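Local coordinates for protein xylulokinase (Brucella ovis, PDB 5VM1) that probably phosphorylates D-xylulose at the expense of ATP, giving D-xylulose 5-phosphate and ADP, as a sugar kinase of the FGGY family, at residues Q210-R222 with L231-D243; N244-H258 with T265-Q277. One frame throughout, in Å; residues are numbered along the deposited sequence.

Overall arrangement
The two contacts come in series along the chain, contact 1 closing before contact 2 opens, with their centres about 21 Å apart. Strand 236-242 of contact 1 runs straight into helix 243-251 of contact 2, and the two touch where CB of A241 packs on the backbone of A246. Contact 1 lies at the border of the six-stranded mixed sheet of the N-terminal FGGY domain; contact 2 sets the helix and the turn after it against the seven-stranded sheet of the C-terminal domain. The chain therefore crosses from one actin-like ATPase half to the other here, and D243, the predicted proton acceptor, stands at the strand-helix junction linking them.

Contact 1 of 2, residues Q210-R222 with L231-D243; sequences QLVEGSEAAGCLR and LTASVIVAGGAGD
L221 holds CG anti to its backbone N (chi1 -176°) and V235 does the same with CG1 (chi1 -177°), which lays the two side chains alongside each other, pointing the same way; their CB atoms are 3.8 Å apart and CD2 of L221 lies beside CB and CG2 of the valine. Farther along, CG2 of I236 meets the methyl of A217 at 3.9 Å. Backbone bonds join the two strands: L221 N to V235 O, V237 N to G219 O and A218 N to V237 O, the last at 2.8 Å. Strands 217-220 and 236-238 thus form an antiparallel pair at the margin of the N-terminal domain's mixed sheet, with 217-220 as its outermost strand. A217 with A238 and C220 with I236 are non-hydrogen-bonded pairs, and a beta bulge shifts the register by one residue between them. Beyond the strands, the type I turn E213-E216 presents the carbonyl of G214 to G240 N, which binds in the carbonyl plane on a lone pair (2.8 Å). The backbones close to 3.9 Å between the CA atoms of G214 and G239, both without side chains. Within that turn, E216 OE2 accepts E213 N from above its carboxylate plane, while the carboxylate of E213 turns to a salt bridge with R191.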
loop_
_atom_site.group_PDB
_atom_site.type_symbol
_atom_site.label_atom_id
_atom_site.label_comp_id
_atom_site.label_asym_id
_atom_site.label_seq_id
_atom_site.Cartn_x
_atom_site.Cartn_y
_atom_site.Cartn_z
ATOM N N GLN A 210 -17.830 -7.505 -10.475
ATOM C CA GLN A 210 -17.369 -8.868 -10.680
ATOM C C GLN A 210 -15.868 -8.930 -10.428
ATOM O O GLN A 210 -15.152 -7.940 -10.608
ATOM C CB GLN A 210 -17.731 -9.372 -12.084
ATOM N N LEU A 211 -15.415 -10.086 -9.931
ATOM C CA LEU A 211 -14.035 -10.304 -9.518
ATOM C C LEU A 211 -13.234 -11.064 -10.574
ATOM O O LEU A 211 -13.751 -11.958 -11.256
ATOM C CB LEU A 211 -13.988 -11.054 -8.191
ATOM C CG LEU A 211 -14.607 -10.253 -7.050
ATOM C CD1 LEU A 211 -14.841 -11.134 -5.851
ATOM C CD2 LEU A 211 -13.660 -9.120 -6.694
ATOM N N VAL A 212 -11.963 -10.686 -10.702
ATOM C CA VAL A 212 -11.006 -11.289 -11.618
ATOM C C VAL A 212 -9.659 -11.263 -10.913
ATOM O O VAL A 212 -9.482 -10.583 -9.904
ATOM C CB VAL A 212 -10.900 -10.536 -12.967
ATOM C CG1 VAL A 212 -12.192 -10.589 -13.743
ATOM C CG2 VAL A 212 -10.472 -9.087 -12.731
ATOM N N GLU A 213 -8.695 -12.001 -11.459
ATOM C CA GLU A 213 -7.326 -11.830 -10.991
ATOM C C GLU A 213 -6.736 -10.584 -11.633
ATOM O O GLU A 213 -7.110 -10.205 -12.743
ATOM C CB GLU A 213 -6.457 -13.049 -11.295
ATOM C CG GLU A 213 -6.987 -14.316 -10.669
ATOM C CD GLU A 213 -6.911 -14.306 -9.177
ATOM O OE1 GLU A 213 -6.228 -13.438 -8.596
ATOM O OE2 GLU A 213 -7.548 -15.181 -8.579
ATOM N N GLY A 214 -5.841 -9.921 -10.893
ATOM C CA GLY A 214 -5.320 -8.642 -11.338
ATOM C C GLY A 214 -4.629 -8.698 -12.680
ATOM O O GLY A 214 -4.626 -7.714 -13.421
ATOM N N SER A 215 -4.006 -9.823 -12.992
ATOM C CA SER A 215 -3.268 -9.976 -14.228
ATOM C C SER A 215 -4.119 -10.523 -15.362
ATOM O O SER A 215 -3.602 -10.710 -16.472
ATOM C CB SER A 215 -2.065 -10.890 -13.996
ATOM O OG SER A 215 -2.527 -12.135 -13.522
ATOM N N GLU A 216 -5.398 -10.801 -15.134
ATOM C CA GLU A 216 -6.169 -11.340 -16.244
ATOM C C GLU A 216 -6.975 -10.221 -16.905
ATOM O O GLU A 216 -7.117 -9.126 -16.359
ATOM C CB GLU A 216 -7.041 -12.542 -15.827
ATOM C CG GLU A 216 -8.197 -12.384 -14.870
ATOM C CD GLU A 216 -8.598 -13.736 -14.229
ATOM O OE1 GLU A 216 -7.809 -14.716 -14.363
ATOM O OE2 GLU A 216 -9.702 -13.823 -13.623
ATOM N N ALA A 217 -7.447 -10.489 -18.127
ATOM C CA ALA A 217 -8.117 -9.467 -18.923
ATOM C C ALA A 217 -9.458 -9.138 -18.300
ATOM O O ALA A 217 -10.226 -10.042 -17.960
ATOM C CB ALA A 217 -8.322 -9.956 -20.348
ATOM N N ALA A 218 -9.729 -7.848 -18.116
ATOM C CA ALA A 218 -10.900 -7.427 -17.359
ATOM C C ALA A 218 -11.493 -6.142 -17.957
ATOM O O ALA A 218 -11.529 -5.074 -17.329
ATOM C CB ALA A 218 -10.526 -7.298 -15.880
ATOM N N GLY A 219 -11.968 -6.267 -19.192
ATOM C CA GLY A 219 -12.608 -5.214 -19.948
ATOM C C GLY A 219 -11.783 -4.799 -21.153
ATOM O O GLY A 219 -10.585 -5.083 -21.264
ATOM N N CYS A 220 -12.465 -4.142 -22.092
ATOM C CA CYS A 220 -11.846 -3.543 -23.262
ATOM C C CYS A 220 -12.112 -2.044 -23.239
ATOM O O CYS A 220 -13.153 -1.590 -22.757
ATOM C CB CYS A 220 -12.392 -4.173 -24.564
ATOM S SG CYS A 220 -12.009 -5.932 -24.757
ATOM N N LEU A 221 -11.163 -1.269 -23.751
ATOM C CA LEU A 221 -11.341 0.176 -23.811
ATOM C C LEU A 221 -12.525 0.554 -24.699
ATOM O O LEU A 221 -12.667 0.045 -25.817
ATOM C CB LEU A 221 -10.056 0.825 -24.320
ATOM C CG LEU A 221 -9.988 2.350 -24.382
ATOM C CD1 LEU A 221 -10.144 2.982 -22.998
ATOM C CD2 LEU A 221 -8.668 2.752 -25.042
ATOM N N ARG A 222 -13.374 1.453 -24.195
ATOM C CA ARG A 222 -14.549 1.891 -24.943
ATOM C C ARG A 222 -14.136 2.542 -26.258
ATOM O O ARG A 222 -13.148 3.281 -26.320
ATOM C CB ARG A 222 -15.396 2.860 -24.100
ATOM C CG ARG A 222 -16.398 2.157 -23.172
ATOM C CD ARG A 222 -17.366 3.104 -22.429
ATOM N NE ARG A 222 -16.675 4.153 -21.693
ATOM C CZ ARG A 222 -16.773 5.454 -21.939
ATOM N NH1 ARG A 222 -17.559 5.905 -22.902
ATOM N NH2 ARG A 222 -16.090 6.313 -21.196
ATOM N N LEU A 231 -6.429 4.871 -30.976
ATOM C CA LEU A 231 -5.898 3.562 -30.632
ATOM C C LEU A 231 -6.028 2.623 -31.829
ATOM O O LEU A 231 -7.118 2.472 -32.403
ATOM C CB LEU A 231 -6.621 2.998 -29.408
ATOM N N THR A 232 -4.906 1.985 -32.193
ATOM C CA THR A 232 -4.835 1.161 -33.403
ATOM C C THR A 232 -5.574 -0.164 -33.246
ATOM O O THR A 232 -6.181 -0.653 -34.209
ATOM C CB THR A 232 -3.362 0.909 -33.781
ATOM O OG1 THR A 232 -2.758 2.124 -34.245
ATOM C CG2 THR A 232 -3.229 -0.159 -34.871
ATOM N N ALA A 233 -5.544 -0.761 -32.060
ATOM C CA ALA A 233 -6.060 -2.109 -31.884
ATOM C C ALA A 233 -7.062 -2.164 -30.741
ATOM O O ALA A 233 -7.290 -1.187 -30.022
ATOM C CB ALA A 233 -4.929 -3.110 -31.622
ATOM N N SER A 234 -7.677 -3.341 -30.614
ATOM C CA SER A 234 -8.488 -3.669 -29.451
ATOM C C SER A 234 -7.622 -3.588 -28.200
ATOM O O SER A 234 -6.647 -4.335 -28.064
ATOM C CB SER A 234 -9.085 -5.068 -29.616
ATOM O OG SER A 234 -9.761 -5.463 -28.439
ATOM N N VAL A 235 -7.953 -2.653 -27.310
ATOM C CA VAL A 235 -7.139 -2.360 -26.135
ATOM C C VAL A 235 -7.735 -3.101 -24.941
ATOM O O VAL A 235 -8.811 -2.743 -24.450
ATOM C CB VAL A 235 -7.065 -0.850 -25.869
ATOM C CG1 VAL A 235 -6.163 -0.567 -24.693
ATOM C CG2 VAL A 235 -6.566 -0.123 -27.093
ATOM N N ILE A 236 -6.996 -4.078 -24.417
ATOM C CA ILE A 236 -7.420 -4.837 -23.244
ATOM C C ILE A 236 -7.059 -4.049 -21.989
ATOM O O ILE A 236 -5.998 -3.409 -21.929
ATOM C CB ILE A 236 -6.748 -6.226 -23.238
ATOM C CG1 ILE A 236 -7.488 -7.224 -24.133
ATOM C CG2 ILE A 236 -6.583 -6.771 -21.814
ATOM C CD1 ILE A 236 -6.603 -8.401 -24.585
ATOM N N VAL A 237 -7.958 -4.040 -21.001
ATOM C CA VAL A 237 -7.691 -3.455 -19.685
ATOM C C VAL A 237 -7.512 -4.573 -18.660
ATOM O O VAL A 237 -8.364 -5.463 -18.544
ATOM C CB VAL A 237 -8.796 -2.481 -19.239
ATOM C CG1 VAL A 237 -8.402 -1.833 -17.927
ATOM C CG2 VAL A 237 -9.002 -1.400 -20.280
ATOM N N ALA A 238 -6.405 -4.524 -17.916
ATOM C CA ALA A 238 -6.101 -5.563 -16.945
ATOM C C ALA A 238 -6.943 -5.404 -15.679
ATOM O O ALA A 238 -7.602 -4.383 -15.447
ATOM C CB ALA A 238 -4.619 -5.555 -16.588
ATOM N N GLY A 239 -6.941 -6.461 -14.866
ATOM C CA GLY A 239 -7.601 -6.379 -13.581
ATOM C C GLY A 239 -6.996 -5.305 -12.701
ATOM O O GLY A 239 -7.712 -4.564 -12.021
ATOM N N GLY A 240 -5.677 -5.192 -12.722
ATOM C CA GLY A 240 -5.006 -4.199 -11.925
ATOM C C GLY A 240 -4.749 -4.689 -10.512
ATOM O O GLY A 240 -4.778 -5.874 -10.209
ATOM N N ALA A 241 -4.505 -3.743 -9.625
ATOM C CA ALA A 241 -4.245 -4.130 -8.252
ATOM C C ALA A 241 -4.441 -2.905 -7.382
ATOM O O ALA A 241 -4.501 -1.780 -7.880
ATOM C CB ALA A 241 -2.837 -4.717 -8.109
ATOM N N GLY A 242 -4.554 -3.129 -6.073
ATOM C CA GLY A 242 -4.363 -2.027 -5.155
ATOM C C GLY A 242 -2.913 -1.588 -5.161
ATOM O O GLY A 242 -2.023 -2.334 -5.592
ATOM N N ASP A 243 -2.664 -0.368 -4.659
ATOM C CA ASP A 243 -1.339 0.235 -4.843
ATOM C C ASP A 243 -0.245 -0.617 -4.208
ATOM O O ASP A 243 0.854 -0.730 -4.762
ATOM C CB ASP A 243 -1.268 1.669 -4.309
ATOM C CG ASP A 243 -1.707 1.788 -2.867
ATOM O OD1 ASP A 243 -1.982 0.745 -2.248
ATOM O OD2 ASP A 243 -1.754 2.929 -2.347
#

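Contact 2 of 2, residues N244-H258 with T265-Q277; sequences NAASACGMGTVKPGH and TSGVLFAANGAYQ
This is a helix-on-sheet contact continued by a short backbone pairing at one end: helix 244-251, which follows directly on the predicted proton acceptor D243, lies across strand 267-273 of the C-terminal domain's mixed sheet, and the turn after the helix pairs with the end of that strand. The two axes come within 10.0 Å at an angle of 71°, and F270 bridges the gap. The F270 side chain swings out opposite its own amide nitrogen (chi1 -175°), which carries the ring to the helix, where the methyl of A248 sits over one face in a CH-pi contact, 3.8 Å from the centroid and displaced toward CE1 and CZ. T253 and F270 run past one another head to tail, CG2 of the threonine beside CD1 of the ring. The backbone O of N244 comes near CE2 of the ring, and the N244 side chain lies near V268.

At the other end, A272 takes over. Its methyl lies against the bend of the chain, near K255 O and the carbonyl carbon of V254. Its backbone is gripped twice by the type II turn K255-H258: A272 N donates to H258 O (3.1 Å, 167°), and A272 O accepts G257 N (3.2 Å). That same carbonyl also receives a CA-H...O contact from P256, whose ring CG lies 3.6 Å from G274 N.

The pairing leads into strand 259-263, the antiparallel neighbour of 267-273, whose F260 touches A248, T253 and F270. H296, on strand 295-301, stacks on the F270 ring, H289 meets it edge-to-face, and helix 367-390 packs against L269 and A271.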
loop_
_atom_site.group_PDB
_atom_site.type_symbol
_atom_site.label_atom_id
_atom_site.label_comp_id
_atom_site.label_asym_id
_atom_site.label_seq_id
_atom_site.Cartn_x
_atom_site.Cartn_y
_atom_site.Cartn_z
ATOM N N ASN A 244 -0.523 -1.246 -3.067
ATOM C CA ASN A 244 0.513 -2.068 -2.452
ATOM C C ASN A 244 0.864 -3.256 -3.337
ATOM O O ASN A 244 2.029 -3.444 -3.695
ATOM C CB ASN A 244 0.076 -2.506 -1.065
ATOM C CG ASN A 244 0.127 -1.374 -0.071
ATOM O OD1 ASN A 244 -0.880 -0.711 0.191
ATOM N ND2 ASN A 244 1.297 -1.167 0.523
ATOM N N ALA A 245 -0.143 -4.046 -3.724
ATOM C CA ALA A 245 0.069 -5.179 -4.612
ATOM C C ALA A 245 0.570 -4.716 -5.982
ATOM O O ALA A 245 1.352 -5.416 -6.634
ATOM C CB ALA A 245 -1.228 -5.977 -4.734
ATOM N N ALA A 246 0.110 -3.550 -6.451
ATOM C CA ALA A 246 0.641 -3.011 -7.701
ATOM C C ALA A 246 2.118 -2.699 -7.572
ATOM O O ALA A 246 2.930 -3.082 -8.421
ATOM C CB ALA A 246 -0.101 -1.733 -8.081
ATOM N N SER A 247 2.478 -2.024 -6.485
ATOM C CA SER A 247 3.865 -1.671 -6.214
ATOM C C SER A 247 4.741 -2.913 -6.178
ATOM O O SER A 247 5.823 -2.940 -6.776
ATOM C CB SER A 247 3.913 -0.924 -4.883
ATOM O OG SER A 247 5.012 -0.075 -4.812
ATOM N N ALA A 248 4.249 -3.973 -5.522
ATOM C CA ALA A 248 4.985 -5.232 -5.426
ATOM C C ALA A 248 5.187 -5.889 -6.792
ATOM O O ALA A 248 6.252 -6.460 -7.053
ATOM C CB ALA A 248 4.258 -6.191 -4.484
ATOM N N CYS A 249 4.185 -5.803 -7.683
ATOM C CA CYS A 249 4.374 -6.268 -9.058
ATOM C C CYS A 249 5.425 -5.449 -9.779
ATOM O O CYS A 249 6.203 -5.988 -10.565
ATOM C CB CYS A 249 3.070 -6.207 -9.850
ATOM S SG CYS A 249 1.843 -7.441 -9.429
ATOM N N GLY A 250 5.477 -4.143 -9.518
ATOM C CA GLY A 250 6.535 -3.334 -10.101
ATOM C C GLY A 250 7.908 -3.703 -9.574
ATOM O O GLY A 250 8.904 -3.577 -10.287
ATOM N N MET A 251 7.977 -4.172 -8.333
ATOM C CA MET A 251 9.239 -4.480 -7.684
ATOM C C MET A 251 9.693 -5.918 -7.870
ATOM O O MET A 251 10.834 -6.231 -7.515
ATOM C CB MET A 251 9.123 -4.233 -6.186
ATOM C CG MET A 251 10.457 -3.968 -5.551
ATOM S SD MET A 251 10.620 -2.201 -5.545
ATOM C CE MET A 251 9.111 -1.896 -4.568
ATOM N N GLY A 252 8.854 -6.794 -8.423
ATOM C CA GLY A 252 9.176 -8.206 -8.492
ATOM C C GLY A 252 8.896 -8.977 -7.221
ATOM O O GLY A 252 9.367 -10.116 -7.085
ATOM N N THR A 253 8.142 -8.406 -6.285
ATOM C CA THR A 253 7.856 -9.082 -5.025
ATOM C C THR A 253 6.568 -9.903 -5.153
ATOM O O THR A 253 5.498 -9.525 -4.691
ATOM C CB THR A 253 7.759 -8.065 -3.903
ATOM O OG1 THR A 253 8.848 -7.155 -4.018
ATOM C CG2 THR A 253 7.836 -8.766 -2.582
ATOM N N VAL A 254 6.688 -11.042 -5.831
ATOM C CA VAL A 254 5.530 -11.886 -6.101
ATOM C C VAL A 254 5.783 -13.351 -5.732
ATOM O O VAL A 254 4.840 -14.147 -5.648
ATOM C CB VAL A 254 5.110 -11.747 -7.573
ATOM C CG1 VAL A 254 4.710 -10.331 -7.870
ATOM C CG2 VAL A 254 6.246 -12.148 -8.469
ATOM N N LYS A 255 7.113 -13.748 -5.493
ATOM C CA LYS A 255 7.322 -15.152 -5.109
ATOM C C LYS A 255 7.370 -15.307 -3.596
ATOM O O LYS A 255 7.733 -14.364 -2.886
ATOM C CB LYS A 255 8.626 -15.698 -5.693
ATOM C CG LYS A 255 8.616 -15.911 -7.207
ATOM C CD LYS A 255 9.780 -16.777 -7.671
ATOM C CE LYS A 255 11.116 -16.042 -7.674
ATOM N NZ LYS A 255 12.144 -16.835 -8.459
ATOM N N PRO A 256 6.976 -16.473 -3.080
ATOM C CA PRO A 256 6.938 -16.659 -1.622
ATOM C C PRO A 256 8.272 -16.386 -0.945
ATOM O O PRO A 256 9.334 -16.855 -1.377
ATOM C CB PRO A 256 6.506 -18.119 -1.461
ATOM C CG PRO A 256 5.742 -18.423 -2.676
ATOM C CD PRO A 256 6.194 -17.500 -3.779
ATOM N N GLY A 257 8.193 -15.644 0.158
ATOM C CA GLY A 257 9.351 -15.278 0.936
ATOM C C GLY A 257 10.075 -14.046 0.459
ATOM O O GLY A 257 11.011 -13.597 1.142
ATOM N N HIS A 258 9.704 -13.517 -0.708
ATOM C CA HIS A 258 10.240 -12.259 -1.198
ATOM C C HIS A 258 9.507 -11.096 -0.559
ATOM O O HIS A 258 8.276 -11.097 -0.463
ATOM C CB HIS A 258 10.130 -12.191 -2.714
ATOM C CG HIS A 258 11.149 -13.032 -3.415
ATOM N ND1 HIS A 258 12.074 -12.502 -4.290
ATOM C CD2 HIS A 258 11.399 -14.361 -3.357
ATOM C CE1 HIS A 258 12.850 -13.470 -4.743
ATOM N NE2 HIS A 258 12.459 -14.608 -4.194
ATOM N N THR A 265 6.122 7.515 4.810
ATOM C CA THR A 265 5.536 8.172 5.975
ATOM C C THR A 265 5.156 7.153 7.026
ATOM O O THR A 265 5.494 7.297 8.203
ATOM C CB THR A 265 4.322 8.994 5.557
ATOM O OG1 THR A 265 4.774 10.223 4.983
ATOM C CG2 THR A 265 3.420 9.280 6.760
ATOM N N SER A 266 4.515 6.077 6.595
ATOM C CA SER A 266 4.332 4.881 7.393
ATOM C C SER A 266 5.229 3.797 6.833
ATOM O O SER A 266 5.543 3.793 5.643
ATOM C CB SER A 266 2.884 4.447 7.372
ATOM O OG SER A 266 2.122 5.457 7.987
ATOM N N GLY A 267 5.722 2.933 7.713
ATOM C CA GLY A 267 6.517 1.805 7.252
ATOM C C GLY A 267 5.606 0.689 6.782
ATOM O O GLY A 267 4.563 0.421 7.375
ATOM N N VAL A 268 6.006 0.028 5.706
ATOM C CA VAL A 268 5.277 -1.148 5.243
ATOM C C VAL A 268 6.267 -2.260 4.967
ATOM O O VAL A 268 7.250 -2.059 4.246
ATOM C CB VAL A 268 4.419 -0.873 3.992
ATOM C CG1 VAL A 268 3.855 -2.154 3.475
ATOM C CG2 VAL A 268 3.284 0.063 4.334
ATOM N N LEU A 269 5.990 -3.432 5.523
ATOM C CA LEU A 269 6.739 -4.648 5.243
ATOM C C LEU A 269 5.798 -5.535 4.434
ATOM O O LEU A 269 4.764 -5.965 4.949
ATOM C CB LEU A 269 7.164 -5.315 6.548
ATOM C CG LEU A 269 8.041 -6.555 6.488
ATOM C CD1 LEU A 269 9.416 -6.183 5.927
ATOM C CD2 LEU A 269 8.176 -7.167 7.857
ATOM N N PHE A 270 6.125 -5.760 3.160
ATOM C CA PHE A 270 5.271 -6.483 2.218
ATOM C C PHE A 270 5.945 -7.790 1.873
ATOM O O PHE A 270 7.062 -7.792 1.354
ATOM C CB PHE A 270 5.032 -5.693 0.941
ATOM C CG PHE A 270 4.056 -6.354 -0.038
ATOM C CD1 PHE A 270 4.405 -7.494 -0.749
ATOM C CD2 PHE A 270 2.793 -5.789 -0.272
ATOM C CE1 PHE A 270 3.522 -8.069 -1.643
ATOM C CE2 PHE A 270 1.899 -6.358 -1.164
ATOM C CZ PHE A 270 2.273 -7.494 -1.859
ATOM N N ALA A 271 5.247 -8.888 2.118
ATOM C CA ALA A 271 5.752 -10.212 1.819
ATOM C C ALA A 271 4.753 -10.943 0.935
ATOM O O ALA A 271 3.562 -11.021 1.266
ATOM C CB ALA A 271 5.993 -10.986 3.122
ATOM N N ALA A 272 5.239 -11.497 -0.174
ATOM C CA ALA A 272 4.394 -12.314 -1.030
ATOM C C ALA A 272 4.291 -13.732 -0.475
ATOM O O ALA A 272 5.273 -14.272 0.052
ATOM C CB ALA A 272 4.943 -12.323 -2.450
ATOM N N ASN A 273 3.084 -14.328 -0.578
ATOM C CA ASN A 273 2.777 -15.664 -0.054
ATOM C C ASN A 273 2.246 -16.630 -1.118
ATOM O O ASN A 273 1.460 -16.250 -1.996
ATOM C CB ASN A 273 1.724 -15.639 1.071
ATOM C CG ASN A 273 2.096 -14.746 2.244
ATOM O OD1 ASN A 273 1.219 -14.192 2.898
ATOM N ND2 ASN A 273 3.387 -14.606 2.513
ATOM N N GLY A 274 2.607 -17.906 -0.979
ATOM C CA GLY A 274 2.064 -18.976 -1.801
ATOM C C GLY A 274 0.705 -19.491 -1.372
ATOM O O GLY A 274 0.095 -20.292 -2.092
ATOM N N ALA A 275 0.224 -19.050 -0.209
ATOM C CA ALA A 275 -1.094 -19.400 0.289
ATOM C C ALA A 275 -1.652 -18.236 1.099
ATOM O O ALA A 275 -0.980 -17.224 1.323
ATOM C CB ALA A 275 -1.048 -20.672 1.144
ATOM N N TYR A 276 -2.924 -18.367 1.476
ATOM C CA TYR A 276 -3.574 -17.405 2.356
ATOM C C TYR A 276 -3.138 -17.674 3.791
ATOM O O TYR A 276 -3.416 -18.743 4.344
ATOM C CB TYR A 276 -5.083 -17.492 2.191
ATOM C CG TYR A 276 -5.896 -16.790 3.254
ATOM C CD1 TYR A 276 -5.841 -15.403 3.434
ATOM C CD2 TYR A 276 -6.747 -17.527 4.066
ATOM C CE1 TYR A 276 -6.633 -14.787 4.407
ATOM C CE2 TYR A 276 -7.501 -16.944 5.018
ATOM C CZ TYR A 276 -7.457 -15.591 5.195
ATOM O OH TYR A 276 -8.259 -15.095 6.186
ATOM N N GLN A 277 -2.467 -16.701 4.399
ATOM C CA GLN A 277 -1.778 -16.885 5.675
ATOM C C GLN A 277 -2.151 -15.758 6.635
ATOM O O GLN A 277 -1.329 -14.895 6.961
ATOM C CB GLN A 277 -0.271 -16.942 5.433
ATOM C CG GLN A 277 0.100 -17.907 4.346
ATOM C CD GLN A 277 1.575 -17.943 4.076
ATOM O OE1 GLN A 277 2.008 -18.282 2.973
ATOM N NE2 GLN A 277 2.364 -17.601 5.081
#